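DNA polymerase (Pyrobaculum calidifontis, PDB 5MDN) probably catalyses the extension of DNA, adding deoxyribonucleotides from their triphosphates and releasing diphosphate, as a family B polymerase. Local coordinates at residues A[410-415]-A[639-644]; A[594-599]-A[603-608]; A[631-636]-A[752-757]. All blocks are in the same frame, centred on the assembly; numbering follows the deposited sequence.

In the fold
Three contacts illustrate how a small antiparallel sheet and a group of helices are joined at the base of what is, by comparison with other family B polymerases, the thumb. Interaction 2 builds the hairpin at the middle of that sheet; interaction 1 sets one of its edge strands, 411-413, against helix 628-643, and the centres of these two contacts are about 7 Å apart. A backbone bond between Tyr413 and Val596 joins them, and Arg595 NH1 probably bonds the carbonyl of Leu642. Interaction 3 uses the same helix further back, against helix 743-756, about 15 Å from either of the other centres. All three lie away from the magnesium site at Asp7 and Asp363 and from Asp169 and Asp236.

Interaction 1. Residues A[410-415]-A[639-644]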
loop_
_atom_site.group_PDB
_atom_site.type_symbol
_atom_site.label_atom_id
_atom_site.label_comp_id
_atom_site.label_asym_id
_atom_site.label_seq_id
_atom_site.Cartn_x
_atom_site.Cartn_y
_atom_site.Cartn_z
ATOM N N PRO A 410 -4.564 -19.573 -23.816
ATOM C CA PRO A 410 -4.485 -18.182 -24.284
ATOM C C PRO A 410 -5.464 -17.937 -25.423
ATOM O O PRO A 410 -5.503 -18.684 -26.404
ATOM C CB PRO A 410 -3.030 -18.042 -24.742
ATOM C CG PRO A 410 -2.289 -19.089 -23.979
ATOM C CD PRO A 410 -3.248 -20.235 -23.809
ATOM N N GLY A 411 -6.254 -16.879 -25.292
ATOM C CA GLY A 411 -7.244 -16.562 -26.298
ATOM C C GLY A 411 -8.311 -15.637 -25.746
ATOM O O GLY A 411 -8.206 -15.121 -24.633
ATOM N N LEU A 412 -9.344 -15.439 -26.564
ATOM C CA LEU A 412 -10.423 -14.506 -26.276
ATOM C C LEU A 412 -11.638 -15.251 -25.737
ATOM O O LEU A 412 -12.026 -16.295 -26.269
ATOM C CB LEU A 412 -10.802 -13.727 -27.538
ATOM C CG LEU A 412 -11.647 -12.460 -27.395
ATOM C CD1 LEU A 412 -10.823 -11.332 -26.804
ATOM C CD2 LEU A 412 -12.224 -12.057 -28.745
ATOM N N TYR A 413 -12.236 -14.706 -24.676
ATOM C CA TYR A 413 -13.409 -15.295 -24.045
ATOM C C TYR A 413 -14.417 -14.195 -23.743
ATOM O O TYR A 413 -14.046 -13.127 -23.251
ATOM C CB TYR A 413 -13.046 -16.033 -22.748
ATOM C CG TYR A 413 -12.001 -17.113 -22.915
ATOM C CD1 TYR A 413 -10.648 -16.813 -22.826
ATOM C CD2 TYR A 413 -12.367 -18.431 -23.157
ATOM C CE1 TYR A 413 -9.688 -17.794 -22.975
ATOM C CE2 TYR A 413 -11.413 -19.419 -23.308
ATOM C CZ TYR A 413 -10.076 -19.094 -23.216
ATOM O OH TYR A 413 -9.124 -20.077 -23.363
ATOM N N SER A 414 -15.687 -14.463 -24.033
ATOM C CA SER A 414 -16.761 -13.495 -23.848
ATOM C C SER A 414 -17.663 -13.912 -22.692
ATOM O O SER A 414 -17.908 -15.104 -22.484
ATOM C CB SER A 414 -17.591 -13.348 -25.128
ATOM O OG SER A 414 -16.794 -12.872 -26.199
ATOM N N ASP A 415 -18.154 -12.916 -21.948
ATOM C CA ASP A 415 -19.042 -13.120 -20.806
ATOM C C ASP A 415 -18.411 -14.032 -19.760
ATOM O O ASP A 415 -18.695 -15.233 -19.724
ATOM C CB ASP A 415 -20.388 -13.693 -21.263
ATOM C CG ASP A 415 -21.186 -12.715 -22.102
ATOM O OD1 ASP A 415 -21.098 -11.496 -21.841
ATOM O OD2 ASP A 415 -21.905 -13.166 -23.018
ATOM N N GLU A 639 -7.769 -2.550 -26.178
ATOM C CA GLU A 639 -9.153 -2.092 -26.223
ATOM C C GLU A 639 -9.841 -2.478 -27.527
ATOM O O GLU A 639 -11.054 -2.713 -27.537
ATOM C CB GLU A 639 -9.209 -0.580 -26.012
ATOM C CG GLU A 639 -10.604 -0.040 -25.752
ATOM C CD GLU A 639 -10.587 1.307 -25.057
ATOM O OE1 GLU A 639 -9.485 1.786 -24.713
ATOM O OE2 GLU A 639 -11.675 1.886 -24.857
ATOM N N LEU A 640 -9.095 -2.550 -28.633
ATOM C CA LEU A 640 -9.692 -2.997 -29.888
ATOM C C LEU A 640 -10.022 -4.483 -29.842
ATOM O O LEU A 640 -11.081 -4.906 -30.322
ATOM C CB LEU A 640 -8.757 -2.697 -31.061
ATOM C CG LEU A 640 -8.663 -1.251 -31.552
ATOM C CD1 LEU A 640 -7.470 -1.091 -32.477
ATOM C CD2 LEU A 640 -9.945 -0.833 -32.250
ATOM N N ILE A 641 -9.124 -5.290 -29.273
ATOM C CA ILE A 641 -9.359 -6.730 -29.191
ATOM C C ILE A 641 -10.514 -7.033 -28.244
ATOM O O ILE A 641 -11.360 -7.889 -28.530
ATOM C CB ILE A 641 -8.067 -7.454 -28.769
ATOM C CG1 ILE A 641 -7.007 -7.321 -29.864
ATOM C CG2 ILE A 641 -8.341 -8.919 -28.473
ATOM C CD1 ILE A 641 -5.601 -7.584 -29.394
ATOM N N LEU A 642 -10.580 -6.329 -27.112
ATOM C CA LEU A 642 -11.617 -6.603 -26.123
ATOM C C LEU A 642 -12.998 -6.167 -26.593
ATOM O O LEU A 642 -14.000 -6.716 -26.121
ATOM C CB LEU A 642 -11.284 -5.914 -24.797
ATOM C CG LEU A 642 -10.141 -6.513 -23.978
ATOM C CD1 LEU A 642 -9.808 -5.618 -22.796
ATOM C CD2 LEU A 642 -10.498 -7.915 -23.516
ATOM N N LYS A 643 -13.079 -5.201 -27.504
ATOM C CA LYS A 643 -14.357 -4.721 -28.009
ATOM C C LYS A 643 -14.770 -5.384 -29.314
ATOM O O LYS A 643 -15.870 -5.117 -29.806
ATOM C CB LYS A 643 -14.318 -3.199 -28.189
ATOM C CG LYS A 643 -14.218 -2.428 -26.885
ATOM C CD LYS A 643 -14.337 -0.928 -27.100
ATOM C CE LYS A 643 -14.170 -0.185 -25.784
ATOM N NZ LYS A 643 -14.013 1.281 -25.982
ATOM N N SER A 644 -13.925 -6.243 -29.882
ATOM C CA SER A 644 -14.264 -6.979 -31.090
ATOM C C SER A 644 -14.920 -8.306 -30.731
ATOM O O SER A 644 -14.428 -9.038 -29.867
ATOM C CB SER A 644 -13.017 -7.224 -31.941
ATOM O OG SER A 644 -12.132 -8.133 -31.305
#
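Leu412 reaches from its short strand to a turn near the C-terminal end of helix 628-643 and divides its two methyl groups between two parts of that turn. CD1 meets CG2 of Ile641 at 3.8 Å, while CD2 lies 3.9 Å from the carbonyl O of Ser644. The CB of the leucine already points to the helix, and CG, anti to the backbone N (chi1 -164°), continues that course, so that the fork arrives with one methyl for each partner. On the other side, Ile641 offers its branch methyl rather than its longer arm: with chi1 at -66°, CG1 and CD1 lead off elsewhere and CG2 is left for the leucine. Ile641 as a whole also packs on Val654 of helix 647-666 and on Leu597.

Polar bonds lie close by. Ser644 turns its hydroxyl back, and OG donates to the carbonyl O of Ile641 at 2.9 Å, approaching from outside the carbonyl plane with a tilt of 32°. One turn of helix is spanned by the salt bridge from Lys643 NZ to Glu639 OE2, 2.7 Å long, which uses the carboxylate lone pair directed away from the other oxygen. NE of Arg595 bonds Ser414 OG, and its NH1 probably bonds the carbonyl of Leu642, though the modelled distance is doubtfully short; one guanidinium would then serve both the corner after the strand and the helix end.

The direct contact is thus small and mainly apolar, with polar bonds around it, and the bond from Ser644 OG to Ile641 O ties together two residues that Leu412 touches. A guanidinium beside the carbonyls of a helix C-terminus is also likely to be favourable electrostatically, offsetting the partial negative charge gathered there.

Interaction 2. Residues A[594-599]-A[603-608]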
loop_
_atom_site.group_PDB
_atom_site.type_symbol
_atom_site.label_atom_id
_atom_site.label_comp_id
_atom_site.label_asym_id
_atom_site.label_seq_id
_atom_site.Cartn_x
_atom_site.Cartn_y
_atom_site.Cartn_z
ATOM N N GLU A 594 -17.319 -8.406 -19.724
ATOM C CA GLU A 594 -17.953 -8.623 -21.019
ATOM C C GLU A 594 -17.068 -9.475 -21.922
ATOM O O GLU A 594 -17.568 -10.326 -22.668
ATOM C CB GLU A 594 -18.268 -7.280 -21.675
ATOM C CG GLU A 594 -19.066 -7.380 -22.963
ATOM C CD GLU A 594 -19.463 -6.019 -23.502
ATOM O OE1 GLU A 594 -19.266 -5.016 -22.785
ATOM O OE2 GLU A 594 -19.971 -5.952 -24.641
ATOM N N ARG A 595 -15.756 -9.257 -21.870
ATOM C CA ARG A 595 -14.801 -10.036 -22.643
ATOM C C ARG A 595 -13.465 -10.047 -21.912
ATOM O O ARG A 595 -13.132 -9.109 -21.184
ATOM C CB ARG A 595 -14.661 -9.484 -24.069
ATOM C CG ARG A 595 -14.475 -10.557 -25.132
ATOM C CD ARG A 595 -14.931 -10.113 -26.519
ATOM N NE ARG A 595 -16.367 -9.844 -26.574
ATOM C CZ ARG A 595 -16.910 -8.635 -26.674
ATOM N NH1 ARG A 595 -16.142 -7.557 -26.739
ATOM N NH2 ARG A 595 -18.229 -8.507 -26.718
ATOM N N VAL A 596 -12.701 -11.118 -22.119
ATOM C CA VAL A 596 -11.426 -11.336 -21.439
ATOM C C VAL A 596 -10.419 -11.857 -22.454
ATOM O O VAL A 596 -10.762 -12.656 -23.332
ATOM C CB VAL A 596 -11.560 -12.326 -20.257
ATOM C CG1 VAL A 596 -10.200 -12.635 -19.644
ATOM C CG2 VAL A 596 -12.485 -11.776 -19.198
ATOM N N LEU A 597 -9.176 -11.399 -22.335
ATOM C CA LEU A 597 -8.091 -11.803 -23.222
ATOM C C LEU A 597 -6.934 -12.340 -22.386
ATOM O O LEU A 597 -6.263 -11.576 -21.686
ATOM C CB LEU A 597 -7.640 -10.630 -24.086
ATOM C CG LEU A 597 -6.321 -10.804 -24.836
ATOM C CD1 LEU A 597 -6.413 -11.918 -25.867
ATOM C CD2 LEU A 597 -5.947 -9.491 -25.485
ATOM N N PHE A 598 -6.699 -13.648 -22.469
ATOM C CA PHE A 598 -5.513 -14.263 -21.887
ATOM C C PHE A 598 -4.412 -14.295 -22.939
ATOM O O PHE A 598 -4.575 -14.910 -23.999
ATOM C CB PHE A 598 -5.814 -15.676 -21.385
ATOM C CG PHE A 598 -6.436 -15.721 -20.017
ATOM C CD1 PHE A 598 -7.812 -15.681 -19.859
ATOM C CD2 PHE A 598 -5.640 -15.818 -18.887
ATOM C CE1 PHE A 598 -8.381 -15.730 -18.597
ATOM C CE2 PHE A 598 -6.201 -15.868 -17.625
ATOM C CZ PHE A 598 -7.574 -15.823 -17.479
ATOM N N THR A 599 -3.293 -13.634 -22.649
ATOM C CA THR A 599 -2.168 -13.610 -23.577
ATOM C C THR A 599 -1.232 -14.795 -23.379
ATOM O O THR A 599 -0.668 -15.308 -24.353
ATOM C CB THR A 599 -1.384 -12.302 -23.429
ATOM O OG1 THR A 599 -0.855 -12.205 -22.100
ATOM C CG2 THR A 599 -2.288 -11.107 -23.699
ATOM N N LYS A 603 -1.818 -15.954 -15.013
ATOM C CA LYS A 603 -2.788 -14.902 -14.708
ATOM C C LYS A 603 -2.313 -13.570 -15.293
ATOM O O LYS A 603 -2.063 -12.584 -14.601
ATOM C CB LYS A 603 -3.034 -14.807 -13.207
ATOM C CG LYS A 603 -4.214 -13.902 -12.847
ATOM C CD LYS A 603 -4.486 -13.828 -11.355
ATOM C CE LYS A 603 -5.584 -12.812 -11.055
ATOM N NZ LYS A 603 -6.925 -13.227 -11.562
ATOM N N ARG A 604 -2.182 -13.569 -16.614
ATOM C CA ARG A 604 -1.843 -12.381 -17.393
ATOM C C ARG A 604 -2.999 -12.154 -18.359
ATOM O O ARG A 604 -3.131 -12.874 -19.355
ATOM C CB ARG A 604 -0.518 -12.561 -18.127
ATOM C CG ARG A 604 -0.170 -11.402 -19.034
ATOM C CD ARG A 604 -0.038 -10.140 -18.214
ATOM N NE ARG A 604 0.405 -8.981 -18.983
ATOM C CZ ARG A 604 -0.418 -8.076 -19.506
ATOM N NH1 ARG A 604 -1.730 -8.190 -19.343
ATOM N NH2 ARG A 604 0.071 -7.051 -20.190
ATOM N N TYR A 605 -3.839 -11.162 -18.070
ATOM C CA TYR A 605 -5.037 -10.965 -18.866
ATOM C C TYR A 605 -5.481 -9.514 -18.793
ATOM O O TYR A 605 -5.094 -8.761 -17.894
ATOM C CB TYR A 605 -6.178 -11.887 -18.406
ATOM C CG TYR A 605 -6.758 -11.531 -17.054
ATOM C CD1 TYR A 605 -6.184 -12.008 -15.884
ATOM C CD2 TYR A 605 -7.886 -10.725 -16.950
ATOM C CE1 TYR A 605 -6.711 -11.687 -14.648
ATOM C CE2 TYR A 605 -8.420 -10.396 -15.719
ATOM C CZ TYR A 605 -7.829 -10.880 -14.570
ATOM O OH TYR A 605 -8.359 -10.556 -13.341
ATOM N N ALA A 606 -6.303 -9.137 -19.767
ATOM C CA ALA A 606 -7.052 -7.893 -19.746
ATOM C C ALA A 606 -8.539 -8.217 -19.782
ATOM O O ALA A 606 -8.952 -9.231 -20.353
ATOM C CB ALA A 606 -6.678 -6.996 -20.927
ATOM N N GLY A 607 -9.341 -7.353 -19.170
ATOM C CA GLY A 607 -10.764 -7.611 -19.077
ATOM C C GLY A 607 -11.614 -6.371 -19.238
ATOM O O GLY A 607 -11.257 -5.294 -18.752
ATOM N N LEU A 608 -12.747 -6.514 -19.922
ATOM C CA LEU A 608 -13.645 -5.403 -20.223
ATOM C C LEU A 608 -14.867 -5.518 -19.322
ATOM O O LEU A 608 -15.652 -6.464 -19.450
ATOM C CB LEU A 608 -14.039 -5.411 -21.699
ATOM C CG LEU A 608 -15.084 -4.394 -22.161
ATOM C CD1 LEU A 608 -14.607 -2.973 -21.916
ATOM C CD2 LEU A 608 -15.415 -4.606 -23.630
#
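Phe598 and Tyr605 lie side by side as a non-hydrogen-bonded pair, with different first torsions. Phe598 turns its ring away from its own carbonyl carbon (chi1 -83°), beside the backbone N, whereas Tyr605 holds CG between its backbone N and carbonyl carbon (chi1 70°). The result is that CB of Tyr605 sits over the centre of the phenylalanine face, 4.0 Å from the centroid of the Phe598 ring, as a CH-pi contact. The two rings themselves lie obliquely, their planes 34° apart. On the same face of the sheet, Val596 CG1 touches Tyr605 CD2 at 4.0 Å. Replacing Phe598 by alanine would remove the ring face under Tyr605 CB, so the CH-pi contact would probably be lost and a gap opened beside Val596 and Tyr605.

The backbone frame is antiparallel. Leu597 and Ala606 form a hydrogen-bonded pair: Leu597 N gives to Ala606 O at 2.9 Å, and Ala606 N returns a bond to Leu597 O at 3.1 Å. Beyond them, Leu608 N donates to Arg595 O at 2.9 Å, and Glu594 N donates to Leu608 O. The bond from Thr599 N to Arg604 O, nearer the turn, is weak.

Leu597 and Ala606 show the other face to Leu642 of helix 628-643, while Tyr605 meets Phe565 edge-to-face. Lys603, Arg604 and Tyr605 belong to the KKRY motif, which in related family B polymerases contacts duplex DNA. The chemistry therefore combines fairly straight backbone bonds at Leu597 and Ala606 with an aromatic-aliphatic cluster of Phe598, Tyr605 and Val596 on one face.

Interaction 3. Residues A[631-636]-A[752-757]; sequences KEVQLN and IPAALR
Gln634 brings the flat end of its side chain up to Arg757, and the two planar groups meet obliquely, the amide and guanidinium planes 32° apart. The amide nitrogen lies against the aliphatic part of the arginine, Gln634 NE2 being 3.4 Å from Arg757 CD, with Arg757 NH1 further along at 4.0 Å. The other end of the amide is directed elsewhere: OE1 of Gln634 accepts a weak hydrogen bond from Lys289, a residue far away in sequence.

Both side chains need their length to meet. Gln634 sets CG anti to its backbone N (chi1 -156°), and its extended chain carries the amide across to the partner helix; Arg757 is likewise stretched from CG to NE, so its methylenes run past the amide. On the way, Gln634 CG passes 4.0 Å from the carbonyl O of Ala754.

At Ala754 the backbones come close, its small methyl fitting a distance of 5.4 Å between the CA atoms of Gln634 and Ala754. That methyl points at the first helix, where Ala754 CB meets Val633 CG2 at 4.1 Å. The valine presents a single methyl, and the contact between the two helices is accordingly modest, some 193 Å² with both sides summed.

Trp626 packs against both Gln634 and Ala754, bordering the interface, and Arg757 touches Phe619. Helix 743-756, kinked at Pro753, lies here beside helix 628-643, and helix 647-666 contacts both: its Tyr657 meets Val633, and its Val658 meets Ile752 and Ala755. Three helices are thereby packed together, and the first of them continues toward the small sheet of strands 595-598 and 605-609.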
loop_
_atom_site.group_PDB
_atom_site.type_symbol
_atom_site.label_atom_id
_atom_site.label_comp_id
_atom_site.label_asym_id
_atom_site.label_seq_id
_atom_site.Cartn_x
_atom_site.Cartn_y
_atom_site.Cartn_z
ATOM N N LYS A 631 3.317 2.840 -25.346
ATOM C CA LYS A 631 2.318 2.598 -24.310
ATOM C C LYS A 631 0.912 2.870 -24.831
ATOM O O LYS A 631 -0.022 2.112 -24.541
ATOM C CB LYS A 631 2.609 3.470 -23.087
ATOM C CG LYS A 631 3.917 3.161 -22.378
ATOM C CD LYS A 631 3.674 2.555 -21.004
ATOM C CE LYS A 631 4.920 2.637 -20.136
ATOM N NZ LYS A 631 5.319 4.051 -19.887
ATOM N N GLU A 632 0.742 3.959 -25.586
ATOM C CA GLU A 632 -0.560 4.267 -26.170
ATOM C C GLU A 632 -1.023 3.161 -27.113
ATOM O O GLU A 632 -2.202 2.788 -27.109
ATOM C CB GLU A 632 -0.490 5.605 -26.908
ATOM C CG GLU A 632 -1.827 6.131 -27.414
ATOM C CD GLU A 632 -2.811 6.402 -26.292
ATOM O OE1 GLU A 632 -2.363 6.799 -25.194
ATOM O OE2 GLU A 632 -4.029 6.225 -26.510
ATOM N N VAL A 633 -0.112 2.629 -27.932
ATOM C CA VAL A 633 -0.487 1.568 -28.866
ATOM C C VAL A 633 -0.553 0.197 -28.201
ATOM O O VAL A 633 -1.122 -0.731 -28.788
ATOM C CB VAL A 633 0.439 1.530 -30.094
ATOM C CG1 VAL A 633 0.348 2.845 -30.859
ATOM C CG2 VAL A 633 1.866 1.224 -29.696
ATOM N N GLN A 634 0.016 0.026 -27.003
ATOM C CA GLN A 634 -0.238 -1.209 -26.264
ATOM C C GLN A 634 -1.660 -1.228 -25.732
ATOM O O GLN A 634 -2.360 -2.242 -25.835
ATOM C CB GLN A 634 0.728 -1.383 -25.100
ATOM C CG GLN A 634 0.881 -2.837 -24.699
ATOM C CD GLN A 634 1.837 -3.034 -23.541
ATOM O OE1 GLN A 634 2.090 -2.117 -22.756
ATOM N NE2 GLN A 634 2.375 -4.240 -23.428
ATOM N N LEU A 635 -2.107 -0.112 -25.158
ATOM C CA LEU A 635 -3.534 0.158 -25.049
ATOM C C LEU A 635 -4.097 0.308 -26.460
ATOM O O LEU A 635 -3.378 0.083 -27.438
ATOM C CB LEU A 635 -3.791 1.412 -24.202
ATOM C CG LEU A 635 -3.832 1.254 -22.674
ATOM C CD1 LEU A 635 -2.494 0.766 -22.124
ATOM C CD2 LEU A 635 -4.219 2.565 -22.010
ATOM N N ASN A 636 -5.376 0.659 -26.594
ATOM C CA ASN A 636 -6.019 0.714 -27.906
ATOM C C ASN A 636 -6.053 -0.677 -28.536
ATOM O O ASN A 636 -7.135 -1.216 -28.786
ATOM C CB ASN A 636 -5.312 1.706 -28.841
ATOM C CG ASN A 636 -5.904 3.099 -28.775
ATOM O OD1 ASN A 636 -6.843 3.424 -29.502
ATOM N ND2 ASN A 636 -5.347 3.936 -27.907
ATOM N N ILE A 752 5.544 -1.892 -33.449
ATOM C CA ILE A 752 5.121 -3.234 -33.848
ATOM C C ILE A 752 5.284 -4.188 -32.660
ATOM O O ILE A 752 4.319 -4.887 -32.319
ATOM C CB ILE A 752 5.868 -3.720 -35.105
ATOM C CG1 ILE A 752 5.082 -3.380 -36.374
ATOM C CG2 ILE A 752 6.107 -5.224 -35.059
ATOM C CD1 ILE A 752 4.764 -1.909 -36.546
ATOM N N PRO A 753 6.452 -4.268 -31.996
ATOM C CA PRO A 753 6.564 -5.187 -30.844
ATOM C C PRO A 753 5.587 -4.906 -29.713
ATOM O O PRO A 753 5.187 -5.849 -29.018
ATOM C CB PRO A 753 8.019 -5.002 -30.389
ATOM C CG PRO A 753 8.726 -4.602 -31.610
ATOM C CD PRO A 753 7.776 -3.728 -32.363
ATOM N N ALA A 754 5.196 -3.648 -29.488
ATOM C CA ALA A 754 4.198 -3.380 -28.457
ATOM C C ALA A 754 2.859 -3.999 -28.832
ATOM O O ALA A 754 2.187 -4.603 -27.988
ATOM C CB ALA A 754 4.051 -1.876 -28.228
ATOM N N ALA A 755 2.457 -3.859 -30.097
ATOM C CA ALA A 755 1.274 -4.561 -30.576
ATOM C C ALA A 755 1.503 -6.065 -30.617
ATOM O O ALA A 755 0.564 -6.840 -30.400
ATOM C CB ALA A 755 0.879 -4.044 -31.959
ATOM N N LEU A 756 2.736 -6.496 -30.899
ATOM C CA LEU A 756 3.054 -7.919 -30.906
ATOM C C LEU A 756 3.157 -8.520 -29.512
ATOM O O LEU A 756 3.228 -9.747 -29.398
ATOM C CB LEU A 756 4.360 -8.176 -31.659
ATOM C CG LEU A 756 4.368 -7.941 -33.168
ATOM C CD1 LEU A 756 5.596 -8.594 -33.771
ATOM C CD2 LEU A 756 3.096 -8.473 -33.811
ATOM N N ARG A 757 3.188 -7.710 -28.452
ATOM C CA ARG A 757 3.067 -8.320 -27.135
ATOM C C ARG A 757 1.654 -8.827 -26.883
ATOM O O ARG A 757 1.443 -9.606 -25.946
ATOM C CB ARG A 757 3.491 -7.350 -26.031
ATOM C CG ARG A 757 3.846 -8.077 -24.741
ATOM C CD ARG A 757 4.183 -7.159 -23.581
ATOM N NE ARG A 757 4.406 -7.950 -22.373
ATOM C CZ ARG A 757 4.764 -7.454 -21.194
ATOM N NH1 ARG A 757 4.943 -6.148 -21.043
ATOM N NH2 ARG A 757 4.945 -8.269 -20.164
#